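Local coordinates for mortality factor 4-like protein 1 (Homo sapiens, PDB 2F5K) that probably reads chromatin marks in gene regulation, its chromo domain binding histone H3 methylated at a lysine of the tail, at residues K20-Q24 and E71-K76; V52-I56 and E67-E71. All blocks are in the same frame, centred on the assembly; numbering follows the deposited sequence.

How the interactions relate
From the N terminus, the chain first runs through the loop 20-24, then through strands 28-32, 37-48 and 51-58, and returns along strand 67-70 to the short 3-10 turn 71-73 and strand 74-76. Interaction 2 closes the shorter loop, pairing 52-56 with 67-71 as a hairpin. Interaction 1 closes the longer one, bringing 71-76 back to 20-24, and interaction 2 is nested inside it. Interaction 1 ties the N-terminal loop to the 3-10 turn and strand 74-76, interaction 2 pairs strand 67-70 with strand 51-58, and two residues connect them: E71, which belongs to both, and Y54, whose hydroxyl probably takes a hydrogen bond from F23 N.

Interaction 1: K20-Q24 and E71-K76; sequences KPKFQ and ESRVLK
In F23, CG stands anti to the carbonyl carbon (chi1 -53°) and carries the ring in toward V74, while E71, with CG anti to its backbone N (chi1 -163°), extends its carboxylate to the backbone of K22. V74 CG1 sits over the centre of one face of the F23 ring, 3.3 Å from its centroid, a CH-pi contact almost on the ring normal. Over the opposite face lies K76 NZ, 3.9 Å from the centroid of the F23 ring, a cation-pi contact; CD of K76 touches CE2 of the ring. The same NZ forms a salt bridge with E27. Replacing F23 by an alanine would probably leave V74 CG1 without its aromatic cover and K76 without its pi partner, opening a gap between loop and strand. Beside the ring, K22 N donates to E71 OE1 at 2.9 Å, arriving on the syn side but 32° out of the carboxylate plane. That oxygen also accepts from the hydroxyl of Y54. Further out, one water bridges the contact, accepting from K22 NZ at 2.8 Å and donating to V74 O. Thus a buried phenyl ring is packed between a methyl and an ammonium group, and a doubly gripped carboxylate oxygen holds the preceding loop backbone; two hydrogen bonds to OE1, with the K22 ammonium group not far off, would probably favour the ionised carboxylate.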
loop_
_atom_site.group_PDB
_atom_site.type_symbol
_atom_site.label_atom_id
_atom_site.label_comp_id
_atom_site.label_asym_id
_atom_site.label_seq_id
_atom_site.Cartn_x
_atom_site.Cartn_y
_atom_site.Cartn_z
ATOM N N LYS A 20 10.128 16.364 3.735
ATOM C CA LYS A 20 10.523 15.182 2.968
ATOM C C LYS A 20 9.853 13.876 3.373
ATOM O O LYS A 20 10.205 13.282 4.381
ATOM C CB LYS A 20 12.041 15.023 2.984
ATOM C CG LYS A 20 12.760 15.989 2.066
ATOM C CD LYS A 20 14.176 16.267 2.545
ATOM C CE LYS A 20 14.792 17.441 1.793
ATOM N NZ LYS A 20 15.518 18.350 2.717
ATOM N N PRO A 21 8.873 13.440 2.588
ATOM C CA PRO A 21 8.212 12.154 2.805
ATOM C C PRO A 21 8.889 11.014 2.042
ATOM O O PRO A 21 9.700 11.238 1.147
ATOM C CB PRO A 21 6.824 12.411 2.241
ATOM C CG PRO A 21 7.118 13.258 1.031
ATOM C CD PRO A 21 8.288 14.153 1.438
ATOM N N LYS A 22 8.525 9.795 2.416
ATOM C CA LYS A 22 9.097 8.574 1.876
ATOM C C LYS A 22 8.828 8.387 0.396
ATOM O O LYS A 22 9.690 7.926 -0.344
ATOM C CB LYS A 22 8.512 7.377 2.625
ATOM C CG LYS A 22 9.397 6.769 3.683
ATOM C CD LYS A 22 9.194 5.264 3.770
ATOM C CE LYS A 22 9.458 4.730 5.155
ATOM N NZ LYS A 22 8.963 3.331 5.329
ATOM N N PHE A 23 7.632 8.751 -0.045
ATOM C CA PHE A 23 7.237 8.448 -1.417
ATOM C C PHE A 23 6.984 9.650 -2.317
ATOM O O PHE A 23 6.839 10.771 -1.837
ATOM C CB PHE A 23 6.045 7.508 -1.391
ATOM C CG PHE A 23 6.286 6.284 -0.564
ATOM C CD1 PHE A 23 6.101 6.314 0.811
ATOM C CD2 PHE A 23 6.741 5.112 -1.155
ATOM C CE1 PHE A 23 6.342 5.183 1.574
ATOM C CE2 PHE A 23 6.970 3.974 -0.402
ATOM C CZ PHE A 23 6.783 4.009 0.961
ATOM N N GLN A 24 6.952 9.400 -3.617
ATOM C CA GLN A 24 6.765 10.447 -4.614
ATOM C C GLN A 24 5.581 10.193 -5.532
ATOM O O GLN A 24 5.152 9.061 -5.712
ATOM C CB GLN A 24 8.008 10.566 -5.487
ATOM C CG GLN A 24 9.242 10.967 -4.750
ATOM C CD GLN A 24 10.431 10.988 -5.655
ATOM O OE1 GLN A 24 10.300 10.713 -6.850
ATOM N NE2 GLN A 24 11.606 11.315 -5.101
ATOM N N GLU A 71 1.277 7.347 5.736
ATOM C CA GLU A 71 2.547 6.788 5.299
ATOM C C GLU A 71 2.805 5.354 5.767
ATOM O O GLU A 71 3.287 4.516 5.005
ATOM C CB GLU A 71 3.696 7.636 5.782
ATOM C CG GLU A 71 4.962 7.336 5.026
ATOM C CD GLU A 71 5.911 8.499 5.051
ATOM O OE1 GLU A 71 6.193 9.060 3.973
ATOM O OE2 GLU A 71 6.361 8.843 6.153
ATOM N N SER A 72 2.480 5.080 7.019
ATOM C CA SER A 72 2.722 3.758 7.587
ATOM C C SER A 72 2.080 2.621 6.779
ATOM O O SER A 72 2.366 1.443 7.019
ATOM C CB SER A 72 2.246 3.697 9.041
ATOM O OG SER A 72 0.828 3.833 9.105
ATOM N N ARG A 73 1.216 2.943 5.828
ATOM C CA ARG A 73 0.606 1.857 5.079
ATOM C C ARG A 73 1.253 1.638 3.746
ATOM O O ARG A 73 0.897 0.725 3.014
ATOM C CB ARG A 73 -0.905 2.042 4.926
ATOM C CG ARG A 73 -1.641 1.629 6.138
ATOM C CD ARG A 73 -3.069 1.959 6.064
ATOM N NE ARG A 73 -3.692 1.310 4.925
ATOM C CZ ARG A 73 -4.835 1.730 4.385
ATOM N NH1 ARG A 73 -5.454 2.773 4.926
ATOM N NH2 ARG A 73 -5.345 1.103 3.324
ATOM N N VAL A 74 2.229 2.476 3.452
ATOM C CA VAL A 74 2.903 2.398 2.181
ATOM C C VAL A 74 4.308 1.811 2.323
ATOM O O VAL A 74 5.057 2.205 3.203
ATOM C CB VAL A 74 2.975 3.770 1.535
ATOM C CG1 VAL A 74 3.547 3.666 0.142
ATOM C CG2 VAL A 74 1.572 4.395 1.499
ATOM N N LEU A 75 4.649 0.858 1.470
ATOM C CA LEU A 75 5.979 0.249 1.523
ATOM C C LEU A 75 6.611 0.384 0.163
ATOM O O LEU A 75 5.920 0.394 -0.877
ATOM C CB LEU A 75 5.920 -1.226 1.900
ATOM C CG LEU A 75 5.553 -1.616 3.343
ATOM C CD1 LEU A 75 5.426 -3.108 3.472
ATOM C CD2 LEU A 75 6.675 -1.116 4.231
ATOM N N LYS A 76 7.929 0.517 0.192
ATOM C CA LYS A 76 8.753 0.613 -0.986
ATOM C C LYS A 76 8.629 -0.665 -1.821
ATOM O O LYS A 76 8.482 -1.756 -1.282
ATOM C CB LYS A 76 10.186 0.832 -0.534
ATOM C CG LYS A 76 10.842 2.002 -1.189
ATOM C CD LYS A 76 10.315 3.321 -0.678
ATOM C CE LYS A 76 10.834 4.461 -1.520
ATOM N NZ LYS A 76 10.139 5.708 -1.143
HETATM O O HOH W 1 6.156 3.429 5.575
#

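Interaction 2: V52-I56 and E67-E71; sequences VKYFI and EWVPE
The beta hairpin of strands 51-58 and 67-70 at one border of the chromo domain sheet illustrates how an antiparallel pair can show two different faces. Y54 and V69 form a hydrogen-bonded pair, Y54 N reaching V69 O at 2.8 Å and V69 N returning to Y54 O at 2.7 Å. I56 and E67 form the next such pair, also bonded in both directions, and beyond the K53-P70 pair a weak bond runs from E71 N to V52 O. At the non-hydrogen-bonded pair between the two bonded ones, F55 and W68 cross at about a right angle. F55 CB lies over one face of the indole, 3.4 Å from the centroid of the W68 six-membered ring, while CD1 comes within 3.3 Å of W68 NE1. The phenyl and the five-membered ring are inclined at 43°, an oblique meeting of the two rings. CG of F55 is anti to its backbone N (chi1 -177°), which carries CD1 over the face of the indole, at its five-membered ring; K44 adds a cation-pi contact to the phenyl ring. On the other face, Y54, I56 and V69 point to the interior, where I56 CG2 meets V69 CB at 4.1 Å and V74 and C31 pack close by. The Y54 hydroxyl donates to E71 OE1 at 2.6 Å on the anti side, with OE1 at the edge of the tyrosine ring. A hairpin with Y54, I56 and V69 turned to the core and F55, W68, K53 and P70 on the other side suits the small beta barrel of the MSL3 chromodomain-like family.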
loop_
_atom_site.group_PDB
_atom_site.type_symbol
_atom_site.label_atom_id
_atom_site.label_comp_id
_atom_site.label_asym_id
_atom_site.label_seq_id
_atom_site.Cartn_x
_atom_site.Cartn_y
_atom_site.Cartn_z
ATOM N N VAL A 52 2.239 13.114 6.999
ATOM C CA VAL A 52 2.207 13.029 5.545
ATOM C C VAL A 52 1.238 11.949 5.090
ATOM O O VAL A 52 1.261 10.832 5.597
ATOM C CB VAL A 52 3.599 12.735 4.987
ATOM C CG1 VAL A 52 3.610 12.886 3.480
ATOM C CG2 VAL A 52 4.630 13.661 5.620
ATOM N N LYS A 53 0.373 12.292 4.139
ATOM C CA LYS A 53 -0.626 11.357 3.644
ATOM C C LYS A 53 -0.408 11.054 2.172
ATOM O O LYS A 53 0.283 11.779 1.469
ATOM C CB LYS A 53 -2.026 11.931 3.841
ATOM C CG LYS A 53 -2.322 12.401 5.265
ATOM C CD LYS A 53 -3.830 12.459 5.534
ATOM C CE LYS A 53 -4.150 12.616 7.015
ATOM N NZ LYS A 53 -5.565 12.243 7.306
ATOM N N TYR A 54 -0.996 9.969 1.702
ATOM C CA TYR A 54 -0.854 9.633 0.295
ATOM C C TYR A 54 -2.162 9.218 -0.317
ATOM O O TYR A 54 -2.906 8.417 0.250
ATOM C CB TYR A 54 0.149 8.503 0.097
ATOM C CG TYR A 54 1.546 8.855 0.508
ATOM C CD1 TYR A 54 2.027 8.495 1.755
ATOM C CD2 TYR A 54 2.381 9.553 -0.346
ATOM C CE1 TYR A 54 3.297 8.797 2.138
ATOM C CE2 TYR A 54 3.659 9.867 0.026
ATOM C CZ TYR A 54 4.118 9.485 1.271
ATOM O OH TYR A 54 5.399 9.804 1.654
ATOM N N PHE A 55 -2.449 9.764 -1.482
ATOM C CA PHE A 55 -3.638 9.339 -2.188
ATOM C C PHE A 55 -3.191 8.207 -3.101
ATOM O O PHE A 55 -2.215 8.345 -3.847
ATOM C CB PHE A 55 -4.269 10.504 -2.958
ATOM C CG PHE A 55 -5.545 10.142 -3.657
ATOM C CD1 PHE A 55 -6.661 9.762 -2.937
ATOM C CD2 PHE A 55 -5.620 10.168 -5.045
ATOM C CE1 PHE A 55 -7.859 9.413 -3.594
ATOM C CE2 PHE A 55 -6.799 9.819 -5.720
ATOM C CZ PHE A 55 -7.923 9.438 -4.996
ATOM N N ILE A 56 -3.876 7.071 -3.042
ATOM C CA ILE A 56 -3.409 5.962 -3.853
ATOM C C ILE A 56 -4.404 5.258 -4.776
ATOM O O ILE A 56 -5.591 5.063 -4.465
ATOM C CB ILE A 56 -2.668 4.905 -2.997
ATOM C CG1 ILE A 56 -3.552 3.711 -2.731
ATOM C CG2 ILE A 56 -2.094 5.486 -1.683
ATOM C CD1 ILE A 56 -2.801 2.452 -2.792
ATOM N N GLU A 67 -7.836 5.698 -2.561
ATOM C CA GLU A 67 -8.014 6.251 -1.226
ATOM C C GLU A 67 -6.813 6.952 -0.615
ATOM O O GLU A 67 -5.680 6.830 -1.085
ATOM C CB GLU A 67 -8.481 5.162 -0.260
ATOM C CG GLU A 67 -7.628 3.904 -0.240
ATOM C CD GLU A 67 -7.828 3.126 1.043
ATOM O OE1 GLU A 67 -7.720 1.885 1.066
ATOM O OE2 GLU A 67 -8.113 3.777 2.056
ATOM N N TRP A 68 -7.087 7.702 0.447
ATOM C CA TRP A 68 -6.037 8.360 1.191
ATOM C C TRP A 68 -5.509 7.377 2.204
ATOM O O TRP A 68 -6.273 6.590 2.775
ATOM C CB TRP A 68 -6.558 9.611 1.853
ATOM C CG TRP A 68 -6.830 10.630 0.841
ATOM C CD1 TRP A 68 -8.016 10.843 0.190
ATOM C CD2 TRP A 68 -5.900 11.558 0.299
ATOM N NE1 TRP A 68 -7.877 11.871 -0.706
ATOM C CE2 TRP A 68 -6.588 12.331 -0.657
ATOM C CE3 TRP A 68 -4.554 11.840 0.541
ATOM C CZ2 TRP A 68 -5.975 13.345 -1.376
ATOM C CZ3 TRP A 68 -3.954 12.831 -0.164
ATOM C CH2 TRP A 68 -4.665 13.586 -1.110
ATOM N N VAL A 69 -4.199 7.395 2.405
ATOM C CA VAL A 69 -3.558 6.402 3.254
ATOM C C VAL A 69 -2.467 7.112 4.016
ATOM O O VAL A 69 -1.854 8.022 3.486
ATOM C CB VAL A 69 -2.989 5.265 2.356
ATOM C CG1 VAL A 69 -1.516 5.010 2.610
ATOM C CG2 VAL A 69 -3.800 4.020 2.489
ATOM N N PRO A 70 -2.278 6.794 5.289
ATOM C CA PRO A 70 -1.148 7.373 6.023
ATOM C C PRO A 70 0.133 6.704 5.534
ATOM O O PRO A 70 0.057 5.629 4.954
ATOM C CB PRO A 70 -1.451 7.017 7.474
ATOM C CG PRO A 70 -2.242 5.806 7.372
ATOM C CD PRO A 70 -3.139 5.978 6.159
ATOM N N GLU A 71 1.277 7.347 5.736
ATOM C CA GLU A 71 2.547 6.788 5.299
ATOM C C GLU A 71 2.805 5.354 5.767
ATOM O O GLU A 71 3.287 4.516 5.005
ATOM C CB GLU A 71 3.696 7.636 5.782
ATOM C CG GLU A 71 4.962 7.336 5.026
ATOM C CD GLU A 71 5.911 8.499 5.051
ATOM O OE1 GLU A 71 6.193 9.060 3.973
ATOM O OE2 GLU A 71 6.361 8.843 6.153
#